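Local coordinates for protein carboxylic ester hydrolase (Aspergillus niger, PDB 7K4O) that acts as a tannin acyl hydrolase, a probably secreted serine esterase that likely cleaves gallic acid esters and binds gallic acid, at residues Gly96-Asn101 with Gly353-Ala358; Tyr148-Lys153 with Cys185-Arg190; Gln219-Tyr224 with Ser421-Ala426. All coordinates share one frame; numbering follows the deposited sequence.

Contact 1 of 3, residues Gly96-Asn101 with Gly353-Ala358. With GDE (3,4,5-trihydroxybenzoic acid), chain J.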
loop_
_atom_site.group_PDB
_atom_site.type_symbol
_atom_site.label_atom_id
_atom_site.label_comp_id
_atom_site.label_asym_id
_atom_site.label_seq_id
_atom_site.Cartn_x
_atom_site.Cartn_y
_atom_site.Cartn_z
ATOM N N GLY A 96 4.904 -6.624 1.127
ATOM C CA GLY A 96 3.817 -6.873 0.161
ATOM C C GLY A 96 3.191 -8.217 0.513
ATOM O O GLY A 96 3.949 -9.157 0.850
ATOM N N GLY A 97 1.862 -8.268 0.515
ATOM C CA GLY A 97 1.172 -9.490 0.970
ATOM C C GLY A 97 1.483 -9.694 2.442
ATOM O O GLY A 97 1.331 -8.734 3.224
ATOM N N TYR A 98 1.896 -10.895 2.826
ATOM C CA TYR A 98 2.342 -11.155 4.211
ATOM C C TYR A 98 3.857 -11.114 4.312
ATOM O O TYR A 98 4.375 -11.514 5.339
ATOM C CB TYR A 98 1.745 -12.475 4.726
ATOM C CG TYR A 98 0.319 -12.348 5.199
ATOM C CD1 TYR A 98 -0.748 -12.410 4.304
ATOM C CD2 TYR A 98 0.034 -12.060 6.524
ATOM C CE1 TYR A 98 -2.068 -12.239 4.718
ATOM C CE2 TYR A 98 -1.278 -11.895 6.953
ATOM C CZ TYR A 98 -2.333 -12.005 6.061
ATOM O OH TYR A 98 -3.622 -11.799 6.503
ATOM N N ALA A 99 4.550 -10.613 3.295
ATOM C CA ALA A 99 6.009 -10.391 3.321
ATOM C C ALA A 99 6.294 -9.008 3.898
ATOM O O ALA A 99 5.503 -8.095 3.702
ATOM C CB ALA A 99 6.638 -10.492 1.938
ATOM N N ILE A 100 7.395 -8.922 4.620
ATOM C CA ILE A 100 7.818 -7.653 5.277
ATOM C C ILE A 100 8.976 -7.038 4.470
ATOM O O ILE A 100 9.393 -5.887 4.808
ATOM C CB ILE A 100 8.217 -7.914 6.726
ATOM C CG1 ILE A 100 8.244 -6.605 7.515
ATOM C CG2 ILE A 100 9.515 -8.711 6.843
ATOM C CD1 ILE A 100 8.360 -6.815 9.008
ATOM N N ASN A 101 9.434 -7.705 3.426
ATOM C CA ASN A 101 10.450 -7.121 2.503
ATOM C C ASN A 101 10.010 -7.393 1.063
ATOM O O ASN A 101 9.089 -8.231 0.821
ATOM C CB ASN A 101 11.828 -7.693 2.767
ATOM C CG ASN A 101 11.907 -9.169 2.400
ATOM O OD1 ASN A 101 12.024 -9.500 1.214
ATOM N ND2 ASN A 101 11.861 -10.026 3.422
ATOM N N GLY A 353 -8.893 -12.498 1.809
ATOM C CA GLY A 353 -9.943 -12.460 2.822
ATOM C C GLY A 353 -9.983 -13.750 3.621
ATOM O O GLY A 353 -10.052 -13.705 4.864
ATOM N N GLY A 354 -9.925 -14.887 2.941
ATOM C CA GLY A 354 -9.919 -16.196 3.602
ATOM C C GLY A 354 -8.720 -16.352 4.504
ATOM O O GLY A 354 -8.841 -16.915 5.628
ATOM N N GLU A 355 -7.561 -15.881 4.055
ATOM C CA GLU A 355 -6.346 -16.049 4.861
ATOM C C GLU A 355 -6.505 -15.272 6.181
ATOM O O GLU A 355 -6.007 -15.765 7.231
ATOM C CB GLU A 355 -5.097 -15.585 4.118
ATOM C CG GLU A 355 -3.844 -15.658 4.994
ATOM C CD GLU A 355 -2.531 -15.765 4.271
ATOM O OE1 GLU A 355 -2.495 -15.520 3.050
ATOM O OE2 GLU A 355 -1.539 -16.125 4.928
ATOM N N TYR A 356 -7.017 -14.053 6.177
ATOM C CA TYR A 356 -7.206 -13.275 7.416
ATOM C C TYR A 356 -8.053 -14.108 8.413
ATOM O O TYR A 356 -7.638 -14.300 9.573
ATOM C CB TYR A 356 -7.824 -11.913 7.180
ATOM C CG TYR A 356 -8.250 -11.244 8.459
ATOM C CD1 TYR A 356 -7.324 -10.969 9.437
ATOM C CD2 TYR A 356 -9.560 -10.905 8.730
ATOM C CE1 TYR A 356 -7.691 -10.415 10.657
ATOM C CE2 TYR A 356 -9.927 -10.263 9.903
ATOM C CZ TYR A 356 -8.988 -10.010 10.881
ATOM O OH TYR A 356 -9.344 -9.456 12.080
ATOM N N ILE A 357 -9.192 -14.601 7.962
ATOM C CA ILE A 357 -10.079 -15.380 8.886
ATOM C C ILE A 357 -9.350 -16.625 9.376
ATOM O O ILE A 357 -9.336 -16.889 10.603
ATOM C CB ILE A 357 -11.436 -15.685 8.238
ATOM C CG1 ILE A 357 -12.165 -14.407 7.827
ATOM C CG2 ILE A 357 -12.273 -16.576 9.171
ATOM C CD1 ILE A 357 -12.282 -13.326 8.879
ATOM N N ALA A 358 -8.747 -17.396 8.480
ATOM C CA ALA A 358 -8.101 -18.667 8.868
ATOM C C ALA A 358 -6.906 -18.409 9.797
ATOM O O ALA A 358 -6.695 -19.169 10.762
ATOM C CB ALA A 358 -7.699 -19.457 7.653
HETATM O OAA GDE J . 0.535 -5.993 -0.063
HETATM O OAB GDE J . -0.553 -6.321 -1.962
HETATM O OAC GDE J . -3.021 -7.152 3.469
HETATM O OAD GDE J . -5.455 -6.137 -0.515
HETATM O OAE GDE J . -5.439 -6.792 2.077
HETATM C CAF GDE J . -1.777 -6.683 1.396
HETATM C CAG GDE J . -3.017 -6.164 -0.642
HETATM C CAH GDE J . -0.532 -6.228 -0.707
HETATM C CAI GDE J . -2.986 -6.829 2.093
HETATM C CAJ GDE J . -4.241 -6.349 0.053
HETATM C CAK GDE J . -1.835 -6.409 0.039
HETATM C CAL GDE J . -4.207 -6.646 1.389
#
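The phenol ring of Y98 and the carboxylate of E355 lie stacked, their planes 23° apart, with E355 OE2 3.8 Å above one face of the ring and displaced toward its rim. The two side chains run antiparallel past one another, one reaching out of the loop 96-101 and the other out of helix 351-361. The closest approach is E355 CD to Y98 CE1, 3.6 Å; E355 CG follows over the same side of the ring, 4.1 Å from Y98 CZ. E355 has CG anti to its backbone N (chi1 176°) and an extended chain beyond it, which lets the carboxylate reach over the ring. At the far end of the phenol, Y98 OH stops 4.0 Å from Y356 CA, against the helix backbone. The ring of Y356 leads away from this meeting and packs on helix 215-221, where it also meets W215 at a steep angle.

The loop that presents Y98 is folded into a type II' turn from G96 to A99, closed by A99 N to G96 O at 2.9 Å. G97 takes a positive phi in this turn, and its N-H points at the ligand: G97 N donates to GDE OAA over 2.7 Å, nearly straight at 170°, consistent with an oxyanion-hole position in an alpha/beta-hydrolase.

No hydrogen bond joins the two segments. E355 OE1 is instead bonded to Q351 NE2, while OE2 lies near D132 OD2, a like-charge proximity that may raise the affinity of one of these acids for a proton. The chemistry across the contact is therefore that of van der Waals stacking, with E355 OE1 drawing its hydrogen bond from its own helix.

Contact 2 of 3, residues Tyr148-Lys153 with Cys185-Arg190. With GDE (3,4,5-trihydroxybenzoic acid), chain J.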
loop_
_atom_site.group_PDB
_atom_site.type_symbol
_atom_site.label_atom_id
_atom_site.label_comp_id
_atom_site.label_asym_id
_atom_site.label_seq_id
_atom_site.Cartn_x
_atom_site.Cartn_y
_atom_site.Cartn_z
ATOM N N TYR A 148 3.915 -9.036 16.583
ATOM C CA TYR A 148 4.466 -7.705 16.945
ATOM C C TYR A 148 5.577 -7.303 15.952
ATOM O O TYR A 148 5.638 -6.087 15.597
ATOM C CB TYR A 148 4.963 -7.676 18.393
ATOM C CG TYR A 148 3.856 -7.304 19.347
ATOM C CD1 TYR A 148 2.888 -8.242 19.708
ATOM C CD2 TYR A 148 3.775 -6.055 19.933
ATOM C CE1 TYR A 148 1.864 -7.903 20.584
ATOM C CE2 TYR A 148 2.740 -5.691 20.793
ATOM C CZ TYR A 148 1.784 -6.641 21.140
ATOM O OH TYR A 148 0.782 -6.343 22.027
ATOM N N MET A 149 6.463 -8.225 15.592
ATOM C CA MET A 149 7.524 -7.905 14.614
ATOM C C MET A 149 6.898 -7.476 13.260
ATOM O O MET A 149 7.298 -6.436 12.710
ATOM C CB MET A 149 8.407 -9.124 14.426
ATOM C CG MET A 149 9.388 -9.325 15.566
ATOM S SD MET A 149 10.650 -7.994 15.651
ATOM C CE MET A 149 11.788 -8.633 14.421
ATOM N N PHE A 150 5.898 -8.187 12.754
ATOM C CA PHE A 150 5.221 -7.808 11.500
ATOM C C PHE A 150 4.494 -6.482 11.667
ATOM O O PHE A 150 4.552 -5.608 10.781
ATOM C CB PHE A 150 4.251 -8.917 11.086
ATOM C CG PHE A 150 3.574 -8.763 9.750
ATOM C CD1 PHE A 150 4.302 -8.573 8.585
ATOM C CD2 PHE A 150 2.202 -8.848 9.643
ATOM C CE1 PHE A 150 3.670 -8.485 7.358
ATOM C CE2 PHE A 150 1.559 -8.710 8.412
ATOM C CZ PHE A 150 2.294 -8.587 7.277
ATOM N N ALA A 151 3.784 -6.300 12.785
ATOM C CA ALA A 151 2.958 -5.114 13.051
ATOM C C ALA A 151 3.812 -3.849 12.985
ATOM O O ALA A 151 3.369 -2.923 12.305
ATOM C CB ALA A 151 2.243 -5.213 14.376
ATOM N N TYR A 152 4.882 -3.794 13.772
ATOM C CA TYR A 152 5.666 -2.541 13.875
ATOM C C TYR A 152 7.059 -2.739 14.440
ATOM O O TYR A 152 7.883 -1.819 14.273
ATOM C CB TYR A 152 4.909 -1.501 14.712
ATOM C CG TYR A 152 4.777 -1.806 16.181
ATOM C CD1 TYR A 152 5.780 -1.481 17.074
ATOM C CD2 TYR A 152 3.622 -2.427 16.695
ATOM C CE1 TYR A 152 5.643 -1.741 18.436
ATOM C CE2 TYR A 152 3.466 -2.670 18.049
ATOM C CZ TYR A 152 4.475 -2.328 18.919
ATOM O OH TYR A 152 4.344 -2.584 20.272
ATOM N N LYS A 153 7.367 -3.829 15.107
ATOM C CA LYS A 153 8.629 -3.839 15.874
ATOM C C LYS A 153 9.809 -4.036 14.925
ATOM O O LYS A 153 10.918 -3.480 15.196
ATOM C CB LYS A 153 8.592 -4.908 16.975
ATOM C CG LYS A 153 9.757 -4.869 17.927
ATOM C CD LYS A 153 9.482 -5.649 19.251
ATOM C CE LYS A 153 9.323 -7.142 19.017
ATOM N NZ LYS A 153 9.298 -7.884 20.301
ATOM N N CYS A 185 4.618 0.288 -0.530
ATOM C CA CYS A 185 3.240 0.300 -1.085
ATOM C C CYS A 185 2.513 -0.964 -0.559
ATOM O O CYS A 185 3.129 -2.008 -0.376
ATOM C CB CYS A 185 3.277 0.335 -2.628
ATOM S SG CYS A 185 1.783 1.009 -3.437
ATOM N N SER A 186 1.223 -0.819 -0.349
ATOM C CA SER A 186 0.289 -1.916 0.015
ATOM C C SER A 186 0.589 -2.395 1.445
ATOM O O SER A 186 0.472 -1.559 2.344
ATOM C CB SER A 186 0.315 -3.004 -1.011
ATOM O OG SER A 186 -0.864 -3.779 -0.904
ATOM N N GLU A 187 0.923 -3.657 1.666
ATOM C CA GLU A 187 1.404 -4.055 3.005
ATOM C C GLU A 187 2.588 -3.126 3.353
ATOM O O GLU A 187 2.766 -2.716 4.537
ATOM C CB GLU A 187 1.797 -5.527 3.032
ATOM C CG GLU A 187 2.654 -5.964 4.227
ATOM C CD GLU A 187 2.146 -5.576 5.611
ATOM O OE1 GLU A 187 3.016 -5.372 6.514
ATOM O OE2 GLU A 187 0.882 -5.424 5.818
ATOM N N GLY A 188 3.445 -2.844 2.375
ATOM C CA GLY A 188 4.537 -1.874 2.605
ATOM C C GLY A 188 4.039 -0.508 3.004
ATOM O O GLY A 188 4.734 0.217 3.795
ATOM N N GLY A 189 2.898 -0.071 2.491
ATOM C CA GLY A 189 2.344 1.239 2.887
ATOM C C GLY A 189 1.877 1.194 4.348
ATOM O O GLY A 189 2.057 2.155 5.092
ATOM N N ARG A 190 1.252 0.076 4.738
ATOM C CA ARG A 190 0.833 -0.106 6.135
ATOM C C ARG A 190 2.085 -0.021 7.024
ATOM O O ARG A 190 2.075 0.613 8.100
ATOM C CB ARG A 190 0.151 -1.456 6.380
ATOM C CG ARG A 190 -0.435 -1.552 7.792
ATOM C CD ARG A 190 -0.735 -3.000 8.153
ATOM N NE ARG A 190 0.444 -3.846 8.242
ATOM C CZ ARG A 190 1.312 -3.849 9.248
ATOM N NH1 ARG A 190 1.140 -3.066 10.315
ATOM N NH2 ARG A 190 2.361 -4.625 9.219
HETATM O OAA GDE J . 0.535 -5.993 -0.063
HETATM O OAB GDE J . -0.553 -6.321 -1.962
HETATM O OAC GDE J . -3.021 -7.152 3.469
HETATM O OAD GDE J . -5.455 -6.137 -0.515
HETATM O OAE GDE J . -5.439 -6.792 2.077
HETATM C CAF GDE J . -1.777 -6.683 1.396
HETATM C CAG GDE J . -3.017 -6.164 -0.642
HETATM C CAH GDE J . -0.532 -6.228 -0.707
HETATM C CAI GDE J . -2.986 -6.829 2.093
HETATM C CAJ GDE J . -4.241 -6.349 0.053
HETATM C CAK GDE J . -1.835 -6.409 0.039
HETATM C CAL GDE J . -4.207 -6.646 1.389
#
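Two helical backbones face each other here, 144-169 and the start of 187-196, with the CA atoms of A151 and R190 8.8 Å apart and a wider pi-type turn at 149-153 in the first. R190 spans the gap. Its NH1 donates to A151 O at 3.0 Å, in the carbonyl plane and on a lone pair, with an N-H...O angle of 169°. NH2 reaches F150 O over 2.9 Å but comes from above that carbonyl's plane, and the bond is more bent. Both oxygens lie close to the guanidinium plane.

E187 fixes the rotation of that group from within its own helix: R190 NE binds E187 OE2 and R190 NH2 binds E187 OE1, a side-on bidentate salt bridge with both bonds 2.9 Å long. A bend at chi3 turns the guanidinium to meet the acid and both carbonyls, and T396 OG1 takes a further bond from NH1.

This helix follows S186, which sits at the sharp turn after strand 179-185 with phi 69°, consistent with the nucleophile elbow of an alpha/beta-hydrolase. E187 N donates to GDE OAA at 2.9 Å, and S186 OG, in one of its two conformers, is hydrogen-bonded to H465 NE2, probably as part of a catalytic triad with D419.

F150 covers the ion pair. Its ring plane lies 22° from the E187 carboxylate, with F150 CE1 3.3 Å from E187 OE1, and R190 NH2 sits over the ring centre on one face. The cation-pi geometry is too long to count for much. W215 of helix 215-221 packs against F150, E187 and R190 alike.

Contact 3 of 3, residues Gln219-Tyr224 with Ser421-Ala426. With GDE (3,4,5-trihydroxybenzoic acid), chain J.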
loop_
_atom_site.group_PDB
_atom_site.type_symbol
_atom_site.label_atom_id
_atom_site.label_comp_id
_atom_site.label_asym_id
_atom_site.label_seq_id
_atom_site.Cartn_x
_atom_site.Cartn_y
_atom_site.Cartn_z
ATOM N N GLN A 219 -9.074 -6.446 5.436
ATOM C CA GLN A 219 -8.887 -7.861 5.105
ATOM C C GLN A 219 -10.278 -8.523 4.951
ATOM O O GLN A 219 -10.496 -9.304 4.005
ATOM C CB GLN A 219 -8.077 -8.620 6.149
ATOM C CG GLN A 219 -6.705 -8.011 6.487
ATOM C CD GLN A 219 -5.885 -7.668 5.274
ATOM O OE1 GLN A 219 -6.016 -8.296 4.218
ATOM N NE2 GLN A 219 -4.930 -6.738 5.463
ATOM N N THR A 220 -11.195 -8.191 5.838
ATOM C CA THR A 220 -12.518 -8.861 5.819
ATOM C C THR A 220 -13.304 -8.444 4.561
ATOM O O THR A 220 -14.033 -9.315 4.012
ATOM C CB THR A 220 -13.303 -8.547 7.070
ATOM O OG1 THR A 220 -12.521 -8.877 8.225
ATOM C CG2 THR A 220 -14.607 -9.310 7.119
ATOM N N GLN A 221 -13.178 -7.219 4.088
ATOM C CA GLN A 221 -13.950 -6.751 2.906
ATOM C C GLN A 221 -13.557 -7.529 1.661
ATOM O O GLN A 221 -14.380 -7.536 0.700
ATOM C CB GLN A 221 -13.919 -5.239 2.728
ATOM C CG GLN A 221 -12.571 -4.663 2.364
ATOM C CD GLN A 221 -12.227 -4.769 0.893
ATOM O OE1 GLN A 221 -13.104 -4.537 0.038
ATOM N NE2 GLN A 221 -10.979 -5.179 0.597
ATOM N N HIS A 222 -12.433 -8.224 1.646
ATOM C CA HIS A 222 -12.033 -9.079 0.515
ATOM C C HIS A 222 -13.061 -10.228 0.322
ATOM O O HIS A 222 -13.059 -10.802 -0.764
ATOM C CB HIS A 222 -10.647 -9.645 0.693
ATOM C CG HIS A 222 -9.547 -8.745 0.214
ATOM N ND1 HIS A 222 -9.418 -8.426 -1.135
ATOM C CD2 HIS A 222 -8.517 -8.136 0.880
ATOM C CE1 HIS A 222 -8.311 -7.696 -1.287
ATOM N NE2 HIS A 222 -7.743 -7.484 -0.051
ATOM N N LEU A 223 -13.864 -10.522 1.344
ATOM C CA LEU A 223 -14.898 -11.604 1.268
ATOM C C LEU A 223 -16.214 -10.983 0.838
ATOM O O LEU A 223 -17.132 -11.754 0.598
ATOM C CB LEU A 223 -15.039 -12.306 2.626
ATOM C CG LEU A 223 -13.855 -13.130 3.084
ATOM C CD1 LEU A 223 -14.122 -13.782 4.460
ATOM C CD2 LEU A 223 -13.470 -14.197 2.098
ATOM N N TYR A 224 -16.346 -9.649 0.782
ATOM C CA TYR A 224 -17.663 -9.011 0.540
ATOM C C TYR A 224 -18.254 -9.456 -0.824
ATOM O O TYR A 224 -19.421 -9.929 -0.884
ATOM C CB TYR A 224 -17.586 -7.501 0.611
ATOM C CG TYR A 224 -18.887 -6.812 0.349
ATOM C CD1 TYR A 224 -20.057 -7.218 0.976
ATOM C CD2 TYR A 224 -18.970 -5.801 -0.587
ATOM C CE1 TYR A 224 -21.265 -6.609 0.679
ATOM C CE2 TYR A 224 -20.166 -5.176 -0.869
ATOM C CZ TYR A 224 -21.335 -5.614 -0.276
ATOM O OH TYR A 224 -22.529 -4.963 -0.554
ATOM N N SER A 421 -7.724 -3.885 -5.058
ATOM C CA SER A 421 -7.207 -4.704 -3.934
ATOM C C SER A 421 -7.469 -3.953 -2.628
ATOM O O SER A 421 -7.751 -4.616 -1.641
ATOM C CB SER A 421 -5.775 -5.079 -4.143
ATOM O OG SER A 421 -5.290 -5.965 -3.142
ATOM N N ILE A 422 -7.264 -2.636 -2.626
ATOM C CA ILE A 422 -7.537 -1.746 -1.474
ATOM C C ILE A 422 -8.370 -0.612 -1.970
ATOM O O ILE A 422 -7.927 0.131 -2.856
ATOM C CB ILE A 422 -6.226 -1.267 -0.827
ATOM C CG1 ILE A 422 -5.311 -2.464 -0.541
ATOM C CG2 ILE A 422 -6.569 -0.414 0.385
ATOM C CD1 ILE A 422 -4.029 -2.145 0.176
ATOM N N PRO A 423 -9.579 -0.390 -1.413
ATOM C CA PRO A 423 -10.413 0.700 -1.878
ATOM C C PRO A 423 -9.695 2.055 -1.798
ATOM O O PRO A 423 -9.190 2.416 -0.771
ATOM C CB PRO A 423 -11.614 0.670 -0.955
ATOM C CG PRO A 423 -11.675 -0.746 -0.519
ATOM C CD PRO A 423 -10.224 -1.165 -0.325
ATOM N N THR A 424 -9.743 2.831 -2.884
ATOM C CA THR A 424 -9.150 4.183 -2.863
ATOM C C THR A 424 -9.686 5.010 -1.706
ATOM O O THR A 424 -8.912 5.795 -1.103
ATOM C CB THR A 424 -9.372 4.889 -4.216
ATOM O OG1 THR A 424 -9.109 3.954 -5.263
ATOM C CG2 THR A 424 -8.484 6.115 -4.315
ATOM N N ALA A 425 -10.989 4.916 -1.402
ATOM C CA ALA A 425 -11.591 5.699 -0.324
ATOM C C ALA A 425 -10.958 5.373 1.040
ATOM O O ALA A 425 -11.125 6.177 1.953
ATOM C CB ALA A 425 -13.092 5.506 -0.354
ATOM N N ALA A 426 -10.302 4.236 1.182
ATOM C CA ALA A 426 -9.648 3.863 2.463
ATOM C C ALA A 426 -8.565 4.900 2.793
ATOM O O ALA A 426 -8.380 5.173 4.000
ATOM C CB ALA A 426 -9.072 2.515 2.443
HETATM O OAA GDE J . 0.535 -5.993 -0.063
HETATM O OAB GDE J . -0.553 -6.321 -1.962
HETATM O OAC GDE J . -3.021 -7.152 3.469
HETATM O OAD GDE J . -5.455 -6.137 -0.515
HETATM O OAE GDE J . -5.439 -6.792 2.077
HETATM C CAF GDE J . -1.777 -6.683 1.396
HETATM C CAG GDE J . -3.017 -6.164 -0.642
HETATM C CAH GDE J . -0.532 -6.228 -0.707
HETATM C CAI GDE J . -2.986 -6.829 2.093
HETATM C CAJ GDE J . -4.241 -6.349 0.053
HETATM C CAK GDE J . -1.835 -6.409 0.039
HETATM C CAL GDE J . -4.207 -6.646 1.389
#
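S421, H222 and Q221 have the most surface buried between the two segments, and the first two converge on one hydroxyl of the bound gallic acid. H222 CE1 lies 3.2 Å from S421 O, obliquely to the imidazole, and no hydrogen bond joins the segments directly. Their link runs through the ligand: GDE OAD lies at the edge of the H222 ring, 2.7 Å from H222 NE2, and is also hydrogen-bonded to S421 OG at 2.6 Å. S421 OG stands anti to the backbone N (chi1 -175°), which places it beside this hydroxyl. On its far side the imidazole is held by D333, whose OD1 bonds H222 ND1 and would favour one orientation of the ring.

Q221 bends at chi2 so that its NE2 lies over the centre of the H222 ring, while Q221 OE1 comes within 4.1 Å of P423 CG. That amide nitrogen is bonded to Y325 OH and Q218 O.

Q219 adds to the polar grip: its OE1 accepts from GDE OAE at 2.7 Å and its NE2 donates to GDE OAC at 2.8 Å. Q219, H222 and S421 line the hydroxyl end of the gallic acid pocket, consistent with recognition of galloyl groups by a tannase.

All three contacts touch the same gallic acid, contacts 1 and 2 at its carboxylate and contact 3 at its hydroxyls. Their centres lie about 11 Å (1 to 2), 13 Å (1 to 3) and 17 Å (2 to 3) apart. Along the chain contact 2 falls between the two segments of contact 1, contacts 1 and 3 cross, and contact 3 opens after contact 2 closes. The loops and turns after strands 89-93, 179-185 and 410-416 of the central mixed sheet bring in residues 96-101, 185-190 and 421-426, whereas helices 215-221 and 351-361 pack together through Y356 against Q219 and T220. The pocket is thus assembled from sequence-distant parts of one hydrolase fold.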